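Local coordinates for protein beta-galactosidase (Bacillus circulans, PDB 4MAD) that probably hydrolyses terminal non-reducing beta-D-galactose residues from beta-D-galactosides, as a family 35 glycoside hydrolase built around a closed parallel beta/alpha barrel, at residues 54-59 and 97-102; 62-67 and 281-286; 248-253 and 326-331. One frame throughout, in Å; residues are numbered along the deposited sequence.

Interaction 1 (54-59 and 97-102); sequences KLKACG and VGLHVI
K56 reaches from the last turns of helix 48-58 to V97, G98 and L99, where another helix gives way to a strand, and it illustrates how a lysine can use its whole length in packing. Its CG is anti to the backbone N (chi1 174°), and a bend at chi2 lays the rest of the chain over the junction. Near the root, CB packs against V97 CG1 at 3.8 Å. Further out, CD touches L99 CD2 at 3.9 Å, the two side chains sliding past each other in opposite directions. The ammonium then finishes on a backbone oxygen, NZ to G98 O at 3.0 Å, coming from above the carbonyl plane, 36° out of it. CE lies 3.6 Å from V97 O, so the positive end gathers near carbonyls at the C-terminal end of helix 87-97, a place whose partial negative charge would probably favour it. G98, with positive phi, ends that helix in a Schellman motif, and its bare CA leaves room for K56 CE to pass. Beyond K56, C58 packs against F329 and V332 of helix 327-339, and G59 closes helix 48-58 with a Schellman motif of its own. Around the joint, V97 leans on L53 and L99 on L52. Helix 87-97 makes the crossover between the parallel strands 62-66 and 100-104, and helix 48-58 runs directly into the first of them.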
ATOM      1  N   LYS A  54      12.542 -10.115 -15.710  1.00 18.05           N
ATOM      2  CA  LYS A  54      12.799 -11.166 -14.732  1.00 15.56           C
ATOM      3  C   LYS A  54      11.636 -12.168 -14.593  1.00 18.03           C
ATOM      4  O   LYS A  54      11.818 -13.342 -14.545  1.00 20.10           O
ATOM      5  CB  LYS A  54      13.206 -10.596 -13.385  1.00 14.16           C
ATOM      6  CG  LYS A  54      14.609 -10.031 -13.382  1.00 14.56           C
ATOM      7  CD  LYS A  54      14.946  -9.034 -12.313  1.00 15.85           C
ATOM      8  CE  LYS A  54      16.387  -8.738 -12.290  1.00 18.92           C
ATOM      9  NZ  LYS A  54      16.811  -7.657 -11.474  1.00 21.36           N
ATOM     10  N   LEU A  55      10.433 -11.677 -14.559  1.00 18.07           N
ATOM     11  CA  LEU A  55       9.305 -12.567 -14.486  1.00 19.56           C
ATOM     12  C   LEU A  55       9.206 -13.432 -15.749  1.00 17.74           C
ATOM     13  O   LEU A  55       9.010 -14.589 -15.685  1.00 17.15           O
ATOM     14  CB  LEU A  55       8.021 -11.789 -14.273  1.00 20.74           C
ATOM     15  CG  LEU A  55       7.939 -10.858 -13.060  1.00 24.91           C
ATOM     16  CD1 LEU A  55       6.532 -10.366 -12.917  1.00 25.20           C
ATOM     17  CD2 LEU A  55       8.381 -11.523 -11.844  1.00 24.53           C
ATOM     18  N   LYS A  56       9.411 -12.826 -16.893  1.00 19.60           N
ATOM     19  CA  LYS A  56       9.304 -13.573 -18.109  1.00 20.06           C
ATOM     20  C   LYS A  56      10.345 -14.639 -18.062  1.00 20.46           C
ATOM     21  O   LYS A  56      10.081 -15.716 -18.402  1.00 21.23           O
ATOM     22  CB  LYS A  56       9.497 -12.684 -19.314  1.00 20.45           C
ATOM     23  CG  LYS A  56       9.536 -13.407 -20.580  1.00 20.91           C
ATOM     24  CD  LYS A  56       8.224 -13.830 -21.037  1.00 24.65           C
ATOM     25  CE  LYS A  56       8.128 -13.983 -22.552  1.00 32.66           C
ATOM     26  NZ  LYS A  56       6.999 -14.788 -22.972  1.00 32.86           N
ATOM     27  N   ALA A  57      11.531 -14.322 -17.602  1.00 19.64           N
ATOM     28  CA  ALA A  57      12.621 -15.260 -17.511  1.00 19.73           C
ATOM     29  C   ALA A  57      12.283 -16.429 -16.591  1.00 22.79           C
ATOM     30  O   ALA A  57      12.718 -17.517 -16.807  1.00 24.27           O
ATOM     31  CB  ALA A  57      13.829 -14.591 -17.056  1.00 20.06           C
ATOM     32  N   CYS A  58      11.515 -16.186 -15.559  1.00 21.12           N
ATOM     33  CA  CYS A  58      11.178 -17.249 -14.641  1.00 19.49           C
ATOM     34  C   CYS A  58      10.299 -18.275 -15.303  1.00 20.05           C
ATOM     35  O   CYS A  58      10.197 -19.355 -14.851  1.00 22.25           O
ATOM     36  CB  CYS A  58      10.527 -16.728 -13.407  1.00 17.80           C
ATOM     37  SG  CYS A  58      10.431 -17.820 -12.036  1.00 24.61           S
ATOM     38  N   GLY A  59       9.676 -17.900 -16.398  1.00 20.50           N
ATOM     39  CA  GLY A  59       8.691 -18.711 -17.041  1.00 17.92           C
ATOM     40  C   GLY A  59       7.226 -18.377 -16.960  1.00 17.83           C
ATOM     41  O   GLY A  59       6.457 -19.105 -17.496  1.00 18.00           O
ATOM     42  N   VAL A  97       7.842  -7.030 -23.451  1.00 22.57           N
ATOM     43  CA  VAL A  97       8.612  -8.079 -22.877  1.00 23.81           C
ATOM     44  C   VAL A  97       7.974  -9.402 -23.208  1.00 24.14           C
ATOM     45  O   VAL A  97       8.575 -10.406 -23.031  1.00 25.95           O
ATOM     46  CB  VAL A  97       8.684  -7.895 -21.360  1.00 24.38           C
ATOM     47  CG1 VAL A  97       8.895  -9.146 -20.665  1.00 27.83           C
ATOM     48  CG2 VAL A  97       9.688  -6.884 -21.011  1.00 25.83           C
ATOM     49  N   GLY A  98       6.770  -9.371 -23.744  1.00 21.33           N
ATOM     50  CA  GLY A  98       6.104 -10.579 -24.113  1.00 23.51           C
ATOM     51  C   GLY A  98       5.239 -11.288 -23.093  1.00 24.11           C
ATOM     52  O   GLY A  98       5.158 -12.480 -23.138  1.00 25.44           O
ATOM     53  N   LEU A  99       4.579 -10.551 -22.226  1.00 20.60           N
ATOM     54  CA  LEU A  99       3.678 -11.147 -21.260  1.00 19.81           C
ATOM     55  C   LEU A  99       2.231 -10.795 -21.565  1.00 18.79           C
ATOM     56  O   LEU A  99       1.933  -9.708 -21.905  1.00 21.34           O
ATOM     57  CB  LEU A  99       3.991 -10.688 -19.845  1.00 14.84           C
ATOM     58  CG  LEU A  99       5.371 -11.024 -19.335  1.00 17.77           C
ATOM     59  CD1 LEU A  99       5.841 -10.112 -18.255  1.00 18.64           C
ATOM     60  CD2 LEU A  99       5.358 -12.369 -18.853  1.00 18.99           C
ATOM     61  N   HIS A 100       1.353 -11.749 -21.384  1.00 16.25           N
ATOM     62  CA  HIS A 100      -0.045 -11.418 -21.300  1.00 17.96           C
ATOM     63  C   HIS A 100      -0.263 -10.618 -20.030  1.00 17.42           C
ATOM     64  O   HIS A 100       0.515 -10.661 -19.144  1.00 17.86           O
ATOM     65  CB  HIS A 100      -0.917 -12.639 -21.232  1.00 16.89           C
ATOM     66  CG  HIS A 100      -0.728 -13.567 -22.357  1.00 21.85           C
ATOM     67  ND1 HIS A 100      -0.869 -13.173 -23.659  1.00 22.60           N
ATOM     68  CD2 HIS A 100      -0.369 -14.866 -22.387  1.00 24.29           C
ATOM     69  CE1 HIS A 100      -0.613 -14.191 -24.448  1.00 25.69           C
ATOM     70  NE2 HIS A 100      -0.306 -15.233 -23.704  1.00 27.86           N
ATOM     71  N   VAL A 101      -1.347  -9.885 -20.009  1.00 18.41           N
ATOM     72  CA  VAL A 101      -1.704  -9.084 -18.836  1.00 18.85           C
ATOM     73  C   VAL A 101      -3.120  -9.333 -18.257  1.00 18.94           C
ATOM     74  O   VAL A 101      -4.056  -9.357 -18.950  1.00 18.15           O
ATOM     75  CB  VAL A 101      -1.566  -7.608 -19.151  1.00 19.76           C
ATOM     76  CG1 VAL A 101      -2.020  -6.763 -17.994  1.00 20.16           C
ATOM     77  CG2 VAL A 101      -0.159  -7.290 -19.498  1.00 17.74           C
ATOM     78  N   ILE A 102      -3.213  -9.487 -16.948  1.00 18.90           N
ATOM     79  CA  ILE A 102      -4.473  -9.545 -16.248  1.00 18.52           C
ATOM     80  C   ILE A 102      -4.535  -8.271 -15.418  1.00 14.89           C
ATOM     81  O   ILE A 102      -3.590  -7.930 -14.814  1.00 14.24           O
ATOM     82  CB  ILE A 102      -4.552 -10.744 -15.329  1.00 20.51           C
ATOM     83  CG1 ILE A 102      -4.604 -12.043 -16.133  1.00 23.66           C
ATOM     84  CG2 ILE A 102      -5.756 -10.682 -14.478  1.00 20.51           C
ATOM     85  CD1 ILE A 102      -4.523 -13.269 -15.334  1.00 22.40           C
TER

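Interaction 2 (62-67 and 281-286); sequences TVETYV and SVNFYM
The rings of Y66 and Y285 meet edge against edge, the two side chains crossing at about a right angle, with Y66 CE2 4.1 Å from Y285 CE1. One face of the Y285 ring carries M286 SD, 3.2 Å above the plane and over the ring centre; a cis peptide joins these two residues. The hydroxyls are engaged elsewhere, Y66 OH with N170 and Y285 OH with Y313. A second pair of flat groups, the E64 carboxylate and the N283 amide, stands nearly perpendicular, 85° apart. N283 ND2 gives E64 OE1 a bond of 2.8 Å on the anti side of the carboxylate, 27° out of its plane, and the acceptor lies in the amide plane. Strands 62-66 and 281-284 are the second and eighth of the closed parallel barrel, so this bond spans its interior past strand 34-38, which stands between them. N283 is also tied by OD1 to S35 OG and by ND2 to M246 O. A leucine in its place would probably leave E64 OE1, the S35 hydroxyl and M246 O without these mates inside the barrel. The Y66 side chain lies about 3 Å at nearest atoms from that of E247, the predicted nucleophile.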
ATOM      1  N   THR A  62       2.267 -14.494 -18.042  1.00 16.16           N
ATOM      2  CA  THR A  62       1.339 -13.455 -17.739  1.00 17.61           C
ATOM      3  C   THR A  62       1.830 -12.655 -16.526  1.00 17.64           C
ATOM      4  O   THR A  62       2.464 -13.205 -15.688  1.00 16.46           O
ATOM      5  CB  THR A  62      -0.006 -14.100 -17.443  1.00 16.28           C
ATOM      6  OG1 THR A  62      -0.369 -14.980 -18.489  1.00 21.37           O
ATOM      7  CG2 THR A  62      -1.051 -13.069 -17.264  1.00 18.32           C
ATOM      8  N   VAL A  63       1.498 -11.371 -16.478  1.00 17.66           N
ATOM      9  CA  VAL A  63       1.693 -10.537 -15.313  1.00 18.66           C
ATOM     10  C   VAL A  63       0.318  -9.978 -14.932  1.00 18.71           C
ATOM     11  O   VAL A  63      -0.486  -9.746 -15.761  1.00 15.50           O
ATOM     12  CB  VAL A  63       2.694  -9.374 -15.510  1.00 18.23           C
ATOM     13  CG1 VAL A  63       2.256  -8.430 -16.564  1.00 17.10           C
ATOM     14  CG2 VAL A  63       2.913  -8.655 -14.246  1.00 15.52           C
ATOM     15  N   GLU A  64       0.089  -9.839 -13.633  1.00 17.61           N
ATOM     16  CA  GLU A  64      -1.157  -9.406 -13.122  1.00 16.72           C
ATOM     17  C   GLU A  64      -0.923  -8.224 -12.212  1.00 16.58           C
ATOM     18  O   GLU A  64      -0.069  -8.278 -11.399  1.00 16.42           O
ATOM     19  CB  GLU A  64      -1.835 -10.521 -12.342  1.00 18.36           C
ATOM     20  CG  GLU A  64      -3.077 -10.152 -11.619  1.00 21.56           C
ATOM     21  CD  GLU A  64      -2.769  -9.573 -10.246  1.00 24.82           C
ATOM     22  OE1 GLU A  64      -2.082 -10.210  -9.465  1.00 22.87           O
ATOM     23  OE2 GLU A  64      -3.216  -8.466 -10.004  1.00 26.86           O
ATOM     24  N   THR A  65      -1.726  -7.187 -12.369  1.00 14.38           N
ATOM     25  CA  THR A  65      -1.654  -6.070 -11.485  1.00 14.33           C
ATOM     26  C   THR A  65      -3.023  -5.583 -11.073  1.00 16.11           C
ATOM     27  O   THR A  65      -3.914  -5.607 -11.827  1.00 17.56           O
ATOM     28  CB  THR A  65      -0.907  -4.892 -12.104  1.00 16.12           C
ATOM     29  OG1 THR A  65      -0.706  -3.868 -11.138  1.00 16.37           O
ATOM     30  CG2 THR A  65      -1.684  -4.349 -13.255  1.00 16.28           C
ATOM     31  N   TYR A  66      -3.131  -5.113  -9.848  1.00 15.15           N
ATOM     32  CA  TYR A  66      -4.240  -4.316  -9.416  1.00 16.70           C
ATOM     33  C   TYR A  66      -4.132  -2.921 -10.010  1.00 16.56           C
ATOM     34  O   TYR A  66      -3.110  -2.577 -10.503  1.00 17.32           O
ATOM     35  CB  TYR A  66      -4.240  -4.137  -7.909  1.00 16.65           C
ATOM     36  CG  TYR A  66      -4.712  -5.284  -7.081  1.00 13.63           C
ATOM     37  CD1 TYR A  66      -5.963  -5.807  -7.217  1.00 14.56           C
ATOM     38  CD2 TYR A  66      -3.921  -5.786  -6.083  1.00 18.74           C
ATOM     39  CE1 TYR A  66      -6.383  -6.840  -6.407  1.00 20.12           C
ATOM     40  CE2 TYR A  66      -4.332  -6.782  -5.307  1.00 18.16           C
ATOM     41  CZ  TYR A  66      -5.569  -7.326  -5.449  1.00 20.10           C
ATOM     42  OH  TYR A  66      -5.963  -8.360  -4.650  1.00 19.15           O
ATOM     43  N   VAL A  67      -5.225  -2.162  -9.954  1.00 16.25           N
ATOM     44  CA  VAL A  67      -5.240  -0.734 -10.249  1.00 17.38           C
ATOM     45  C   VAL A  67      -5.613   0.045  -8.999  1.00 16.64           C
ATOM     46  O   VAL A  67      -6.601  -0.221  -8.456  1.00 14.35           O
ATOM     47  CB  VAL A  67      -6.300  -0.353 -11.295  1.00 17.06           C
ATOM     48  CG1 VAL A  67      -6.202   1.056 -11.595  1.00 19.30           C
ATOM     49  CG2 VAL A  67      -6.159  -1.181 -12.568  1.00 19.88           C
ATOM     50  N   SER A 281      -4.024 -23.432 -13.097  1.00 16.81           N
ATOM     51  CA  SER A 281      -3.328 -22.217 -13.411  1.00 15.95           C
ATOM     52  C   SER A 281      -3.076 -21.459 -12.133  1.00 17.22           C
ATOM     53  O   SER A 281      -3.698 -21.686 -11.154  1.00 17.88           O
ATOM     54  CB  SER A 281      -4.092 -21.340 -14.348  1.00 18.18           C
ATOM     55  OG  SER A 281      -4.248 -21.891 -15.588  1.00 19.76           O
ATOM     56  N   VAL A 282      -2.105 -20.585 -12.172  1.00 16.97           N
ATOM     57  CA  VAL A 282      -1.699 -19.935 -10.956  1.00 18.05           C
ATOM     58  C   VAL A 282      -1.220 -18.512 -11.163  1.00 17.40           C
ATOM     59  O   VAL A 282      -0.623 -18.203 -12.132  1.00 19.16           O
ATOM     60  CB  VAL A 282      -0.628 -20.762 -10.264  1.00 18.51           C
ATOM     61  CG1 VAL A 282       0.565 -20.880 -11.129  1.00 21.08           C
ATOM     62  CG2 VAL A 282      -0.252 -20.155  -8.907  1.00 18.57           C
ATOM     63  N   ASN A 283      -1.533 -17.658 -10.223  1.00 14.48           N
ATOM     64  CA  ASN A 283      -0.970 -16.322 -10.138  1.00 16.43           C
ATOM     65  C   ASN A 283      -0.205 -16.166  -8.836  1.00 16.66           C
ATOM     66  O   ASN A 283      -0.770 -16.220  -7.823  1.00 16.89           O
ATOM     67  CB  ASN A 283      -2.063 -15.278 -10.225  1.00 17.69           C
ATOM     68  CG  ASN A 283      -1.540 -13.871 -10.236  1.00 18.76           C
ATOM     69  OD1 ASN A 283      -0.551 -13.568 -10.875  1.00 17.66           O
ATOM     70  ND2 ASN A 283      -2.239 -12.996  -9.526  1.00 17.01           N
ATOM     71  N   PHE A 284       1.094 -15.996  -8.921  1.00 15.77           N
ATOM     72  CA  PHE A 284       1.908 -15.890  -7.757  1.00 15.22           C
ATOM     73  C   PHE A 284       1.678 -14.495  -7.104  1.00 14.39           C
ATOM     74  O   PHE A 284       1.846 -13.512  -7.750  1.00 17.29           O
ATOM     75  CB  PHE A 284       3.380 -16.078  -8.117  1.00 13.33           C
ATOM     76  CG  PHE A 284       3.855 -17.476  -8.043  1.00 15.70           C
ATOM     77  CD1 PHE A 284       4.723 -17.842  -7.102  1.00 17.53           C
ATOM     78  CD2 PHE A 284       3.438 -18.406  -8.929  1.00 17.66           C
ATOM     79  CE1 PHE A 284       5.132 -19.128  -7.021  1.00 20.71           C
ATOM     80  CE2 PHE A 284       3.876 -19.669  -8.851  1.00 19.55           C
ATOM     81  CZ  PHE A 284       4.716 -20.023  -7.903  1.00 17.52           C
ATOM     82  N   TYR A 285       1.325 -14.481  -5.824  1.00 12.74           N
ATOM     83  CA  TYR A 285       1.206 -13.274  -5.063  1.00 14.85           C
ATOM     84  C   TYR A 285       2.202 -13.252  -3.890  1.00 16.50           C
ATOM     85  O   TYR A 285       2.032 -13.984  -2.976  1.00 18.11           O
ATOM     86  CB  TYR A 285      -0.204 -13.168  -4.540  1.00 13.88           C
ATOM     87  CG  TYR A 285      -0.551 -11.775  -4.093  1.00 18.55           C
ATOM     88  CD1 TYR A 285      -1.316 -10.939  -4.866  1.00 14.75           C
ATOM     89  CD2 TYR A 285      -0.037 -11.271  -2.929  1.00 16.01           C
ATOM     90  CE1 TYR A 285      -1.598  -9.663  -4.456  1.00 17.29           C
ATOM     91  CE2 TYR A 285      -0.289 -10.001  -2.543  1.00 15.57           C
ATOM     92  CZ  TYR A 285      -1.083  -9.202  -3.288  1.00 15.31           C
ATOM     93  OH  TYR A 285      -1.317  -7.946  -2.864  1.00 16.70           O
ATOM     94  N   MET A 286       3.228 -12.402  -3.921  1.00 17.93           N
ATOM     95  CA  MET A 286       3.587 -11.519  -5.017  1.00 14.27           C
ATOM     96  C   MET A 286       4.800 -12.085  -5.769  1.00 15.89           C
ATOM     97  O   MET A 286       5.646 -12.663  -5.177  1.00 15.47           O
ATOM     98  CB  MET A 286       3.998 -10.173  -4.480  1.00 16.72           C
ATOM     99  CG  MET A 286       2.957  -9.386  -3.838  1.00 16.85           C
ATOM    100  SD  MET A 286       1.734  -8.764  -4.868  1.00 16.99           S
ATOM    101  CE  MET A 286       2.680  -7.692  -5.855  1.00 17.20           C
TER

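Interaction 3 (248-253 and 326-331); sequences FWHGWF and TEKFYA
A buried lysine carries this contact almost alone: K328, on the first turn of helix 327-339, spends its ammonium on the backbone carbonyl of H250. NZ donates to H250 O at 3.0 Å, arriving well above the carbonyl plane, 46° out of it, instead of along a lone pair. The chain that gets it there is uncomfortable. Its first torsion, at -112°, falls between the staggered positions, and a second departure at chi3 bends the chain toward the carbonyl. Charge supplies a reason for the effort, since the same NZ forms a salt bridge with D316; a buried ammonium is thus held by a carboxylate and a carbonyl together, which would probably keep it charged. In the beta/alpha barrel, strand 244-249 is the seventh, and its end bears E247, the predicted nucleophile, as is usual for clan GH-A; the contact therefore joins the loop leaving that strand to a helix on the outside of the barrel. An inverse gamma turn is centred on W249, whose NE1 bonds to E247 OE1. W252, which lines the pocket occupied by a 2-(2-methoxyethoxy)ethanol molecule, lays CZ3 over the rim of one face of the W249 ring, 3.4 Å above the plane. V268 of helix 265-276 packs against both H250 and K328. On the helix side, T326 is the N-cap: its OG1 accepts from F329 N at 3.1 Å, with an N-H...O angle of 153°, and also bonds to L318 O.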
ATOM      1  N   PHE A 248      -1.787 -17.090  -5.181  1.00 14.54           N
ATOM      2  CA  PHE A 248      -1.060 -18.107  -4.444  1.00 14.45           C
ATOM      3  C   PHE A 248      -0.104 -17.327  -3.552  1.00 15.80           C
ATOM      4  O   PHE A 248       0.882 -16.808  -4.006  1.00 15.05           O
ATOM      5  CB  PHE A 248      -0.329 -19.043  -5.408  1.00 12.93           C
ATOM      6  CG  PHE A 248       0.673 -19.979  -4.765  1.00 13.85           C
ATOM      7  CD1 PHE A 248       0.470 -20.546  -3.541  1.00 18.10           C
ATOM      8  CD2 PHE A 248       1.827 -20.326  -5.427  1.00 16.00           C
ATOM      9  CE1 PHE A 248       1.422 -21.405  -3.031  1.00 13.66           C
ATOM     10  CE2 PHE A 248       2.723 -21.133  -4.878  1.00 14.24           C
ATOM     11  CZ  PHE A 248       2.503 -21.683  -3.696  1.00 12.76           C
ATOM     12  N   TRP A 249      -0.434 -17.287  -2.272  1.00 15.93           N
ATOM     13  CA  TRP A 249       0.298 -16.508  -1.312  1.00 16.68           C
ATOM     14  C   TRP A 249       1.540 -17.316  -0.931  1.00 16.29           C
ATOM     15  O   TRP A 249       1.560 -18.005   0.037  1.00 16.84           O
ATOM     16  CB  TRP A 249      -0.553 -16.187  -0.054  1.00 17.65           C
ATOM     17  CG  TRP A 249      -1.830 -15.529  -0.366  1.00 16.35           C
ATOM     18  CD1 TRP A 249      -2.002 -14.556  -1.229  1.00 19.68           C
ATOM     19  CD2 TRP A 249      -3.108 -15.797   0.203  1.00 17.63           C
ATOM     20  NE1 TRP A 249      -3.300 -14.185  -1.279  1.00 22.26           N
ATOM     21  CE2 TRP A 249      -4.009 -14.957  -0.409  1.00 18.96           C
ATOM     22  CE3 TRP A 249      -3.571 -16.688   1.148  1.00 19.61           C
ATOM     23  CZ2 TRP A 249      -5.342 -14.966  -0.104  1.00 25.06           C
ATOM     24  CZ3 TRP A 249      -4.888 -16.702   1.432  1.00 23.20           C
ATOM     25  CH2 TRP A 249      -5.752 -15.846   0.823  1.00 23.39           C
ATOM     26  N   HIS A 250       2.560 -17.220  -1.742  1.00 17.14           N
ATOM     27  CA  HIS A 250       3.756 -18.024  -1.535  1.00 17.18           C
ATOM     28  C   HIS A 250       4.711 -17.380  -0.553  1.00 16.51           C
ATOM     29  O   HIS A 250       5.698 -17.919  -0.192  1.00 16.45           O
ATOM     30  CB  HIS A 250       4.478 -18.290  -2.845  1.00 15.96           C
ATOM     31  CG  HIS A 250       5.201 -17.114  -3.365  1.00 18.88           C
ATOM     32  ND1 HIS A 250       4.567 -16.041  -3.934  1.00 20.25           N
ATOM     33  CD2 HIS A 250       6.506 -16.809  -3.353  1.00 15.05           C
ATOM     34  CE1 HIS A 250       5.452 -15.138  -4.275  1.00 13.74           C
ATOM     35  NE2 HIS A 250       6.635 -15.578  -3.938  1.00 25.38           N
ATOM     36  N   GLY A 251       4.351 -16.192  -0.150  1.00 15.96           N
ATOM     37  CA  GLY A 251       5.063 -15.398   0.795  1.00 16.98           C
ATOM     38  C   GLY A 251       4.025 -14.763   1.705  1.00 16.51           C
ATOM     39  O   GLY A 251       2.977 -15.277   1.804  1.00 15.88           O
ATOM     40  N   TRP A 252       4.371 -13.671   2.374  1.00 15.98           N
ATOM     41  CA  TRP A 252       3.450 -12.936   3.218  1.00 14.99           C
ATOM     42  C   TRP A 252       4.029 -11.556   3.531  1.00 16.26           C
ATOM     43  O   TRP A 252       5.123 -11.268   3.180  1.00 16.36           O
ATOM     44  CB  TRP A 252       3.110 -13.669   4.508  1.00 16.30           C
ATOM     45  CG  TRP A 252       1.793 -13.351   5.111  1.00 15.76           C
ATOM     46  CD1 TRP A 252       1.562 -12.746   6.275  1.00 19.10           C
ATOM     47  CD2 TRP A 252       0.516 -13.686   4.581  1.00 18.69           C
ATOM     48  NE1 TRP A 252       0.223 -12.651   6.512  1.00 17.29           N
ATOM     49  CE2 TRP A 252      -0.443 -13.249   5.493  1.00 16.19           C
ATOM     50  CE3 TRP A 252       0.095 -14.314   3.423  1.00 16.44           C
ATOM     51  CZ2 TRP A 252      -1.782 -13.411   5.268  1.00 22.11           C
ATOM     52  CZ3 TRP A 252      -1.200 -14.478   3.214  1.00 17.87           C
ATOM     53  CH2 TRP A 252      -2.140 -14.046   4.124  1.00 22.78           C
ATOM     54  N   PHE A 253       3.243 -10.739   4.176  1.00 14.78           N
ATOM     55  CA  PHE A 253       3.617  -9.371   4.486  1.00 13.02           C
ATOM     56  C   PHE A 253       3.729  -9.135   5.982  1.00 15.71           C
ATOM     57  O   PHE A 253       3.300  -9.929   6.743  1.00 18.81           O
ATOM     58  CB  PHE A 253       2.614  -8.376   3.968  1.00 14.14           C
ATOM     59  CG  PHE A 253       1.291  -8.567   4.518  1.00 14.32           C
ATOM     60  CD1 PHE A 253       0.814  -7.797   5.524  1.00 22.84           C
ATOM     61  CD2 PHE A 253       0.521  -9.562   4.045  1.00 18.21           C
ATOM     62  CE1 PHE A 253      -0.402  -8.032   6.017  1.00 25.63           C
ATOM     63  CE2 PHE A 253      -0.659  -9.800   4.550  1.00 21.49           C
ATOM     64  CZ  PHE A 253      -1.125  -9.027   5.542  1.00 22.38           C
ATOM     65  N   THR A 326      16.142 -14.644  -6.484  1.00 16.78           N
ATOM     66  CA  THR A 326      16.223 -15.295  -5.204  1.00 15.66           C
ATOM     67  C   THR A 326      16.277 -16.799  -5.376  1.00 16.61           C
ATOM     68  O   THR A 326      16.079 -17.272  -6.416  1.00 17.25           O
ATOM     69  CB  THR A 326      14.991 -15.029  -4.430  1.00 17.71           C
ATOM     70  OG1 THR A 326      13.879 -15.542  -5.146  1.00 17.23           O
ATOM     71  CG2 THR A 326      14.818 -13.527  -4.175  1.00 14.97           C
ATOM     72  N   GLU A 327      16.490 -17.531  -4.306  1.00 15.41           N
ATOM     73  CA  GLU A 327      16.438 -18.974  -4.358  1.00 19.34           C
ATOM     74  C   GLU A 327      15.025 -19.475  -4.776  1.00 18.07           C
ATOM     75  O   GLU A 327      14.922 -20.384  -5.530  1.00 16.15           O
ATOM     76  CB  GLU A 327      16.870 -19.586  -3.027  1.00 21.21           C
ATOM     77  CG  GLU A 327      18.380 -19.617  -2.845  1.00 30.99           C
ATOM     78  CD  GLU A 327      18.848 -20.023  -1.440  1.00 46.83           C
ATOM     79  OE1 GLU A 327      18.191 -20.810  -0.761  1.00 41.75           O
ATOM     80  OE2 GLU A 327      19.904 -19.509  -1.024  1.00 53.10           O
ATOM     81  N   LYS A 328      13.972 -18.810  -4.304  1.00 15.89           N
ATOM     82  CA  LYS A 328      12.633 -19.170  -4.655  1.00 16.52           C
ATOM     83  C   LYS A 328      12.444 -19.071  -6.159  1.00 17.02           C
ATOM     84  O   LYS A 328      11.885 -19.935  -6.766  1.00 16.98           O
ATOM     85  CB  LYS A 328      11.667 -18.235  -3.990  1.00 19.86           C
ATOM     86  CG  LYS A 328      10.903 -18.884  -3.017  1.00 29.97           C
ATOM     87  CD  LYS A 328       9.730 -18.058  -2.593  1.00 31.68           C
ATOM     88  CE  LYS A 328       9.729 -17.979  -1.143  1.00 24.05           C
ATOM     89  NZ  LYS A 328       8.573 -17.216  -0.769  1.00 18.57           N
ATOM     90  N   PHE A 329      13.018 -18.046  -6.756  1.00 16.72           N
ATOM     91  CA  PHE A 329      12.879 -17.824  -8.177  1.00 16.16           C
ATOM     92  C   PHE A 329      13.414 -19.014  -8.984  1.00 17.43           C
ATOM     93  O   PHE A 329      12.732 -19.523  -9.801  1.00 18.17           O
ATOM     94  CB  PHE A 329      13.675 -16.586  -8.539  1.00 17.21           C
ATOM     95  CG  PHE A 329      13.777 -16.276 -10.024  1.00 17.41           C
ATOM     96  CD1 PHE A 329      13.017 -15.301 -10.595  1.00 20.58           C
ATOM     97  CD2 PHE A 329      14.670 -16.908 -10.816  1.00 19.71           C
ATOM     98  CE1 PHE A 329      13.132 -15.016 -11.915  1.00 20.68           C
ATOM     99  CE2 PHE A 329      14.770 -16.586 -12.143  1.00 24.11           C
ATOM    100  CZ  PHE A 329      14.006 -15.645 -12.665  1.00 18.94           C
ATOM    101  N   TYR A 330      14.613 -19.463  -8.670  1.00 17.49           N
ATOM    102  CA  TYR A 330      15.157 -20.638  -9.352  1.00 18.05           C
ATOM    103  C   TYR A 330      14.341 -21.902  -9.104  1.00 19.34           C
ATOM    104  O   TYR A 330      14.171 -22.710  -9.947  1.00 18.93           O
ATOM    105  CB  TYR A 330      16.618 -20.831  -9.002  1.00 15.39           C
ATOM    106  CG  TYR A 330      17.480 -19.744  -9.571  1.00 20.14           C
ATOM    107  CD1 TYR A 330      17.691 -19.643 -10.928  1.00 28.02           C
ATOM    108  CD2 TYR A 330      18.042 -18.806  -8.778  1.00 21.78           C
ATOM    109  CE1 TYR A 330      18.468 -18.663 -11.450  1.00 27.00           C
ATOM    110  CE2 TYR A 330      18.810 -17.852  -9.278  1.00 27.71           C
ATOM    111  CZ  TYR A 330      19.026 -17.764 -10.612  1.00 28.65           C
ATOM    112  OH  TYR A 330      19.798 -16.767 -11.055  1.00 29.98           O
ATOM    113  N   ALA A 331      13.876 -22.047  -7.890  1.00 18.04           N
ATOM    114  CA  ALA A 331      13.131 -23.208  -7.500  1.00 17.84           C
ATOM    115  C   ALA A 331      11.813 -23.336  -8.283  1.00 18.66           C
ATOM    116  O   ALA A 331      11.466 -24.400  -8.736  1.00 15.68           O
ATOM    117  CB  ALA A 331      12.860 -23.177  -6.041  1.00 17.14           C
TER

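The three contacts sample one barrel at different depths. Interaction 1 is partly open to solvent and lies away from the annotated sites; interactions 2 and 3 are buried, interaction 2 bordering the predicted nucleophile and interaction 3 lying just beyond it. Strands 62-66 and 100-104 are neighbours, linking interaction 1 to 2 through V63 and its backbone bonds to H100 and I102, while segment 281-286 bonds to F248 of interaction 3 through N283 and Y285. F329 also packs on K54, joining interactions 1 and 3 outside the barrel. Interactions 1 and 3 each end a lysine on a backbone carbonyl; in the buried one D316 adds a salt bridge. Interaction 2 uses an amide-carboxylate bond and aromatic edges.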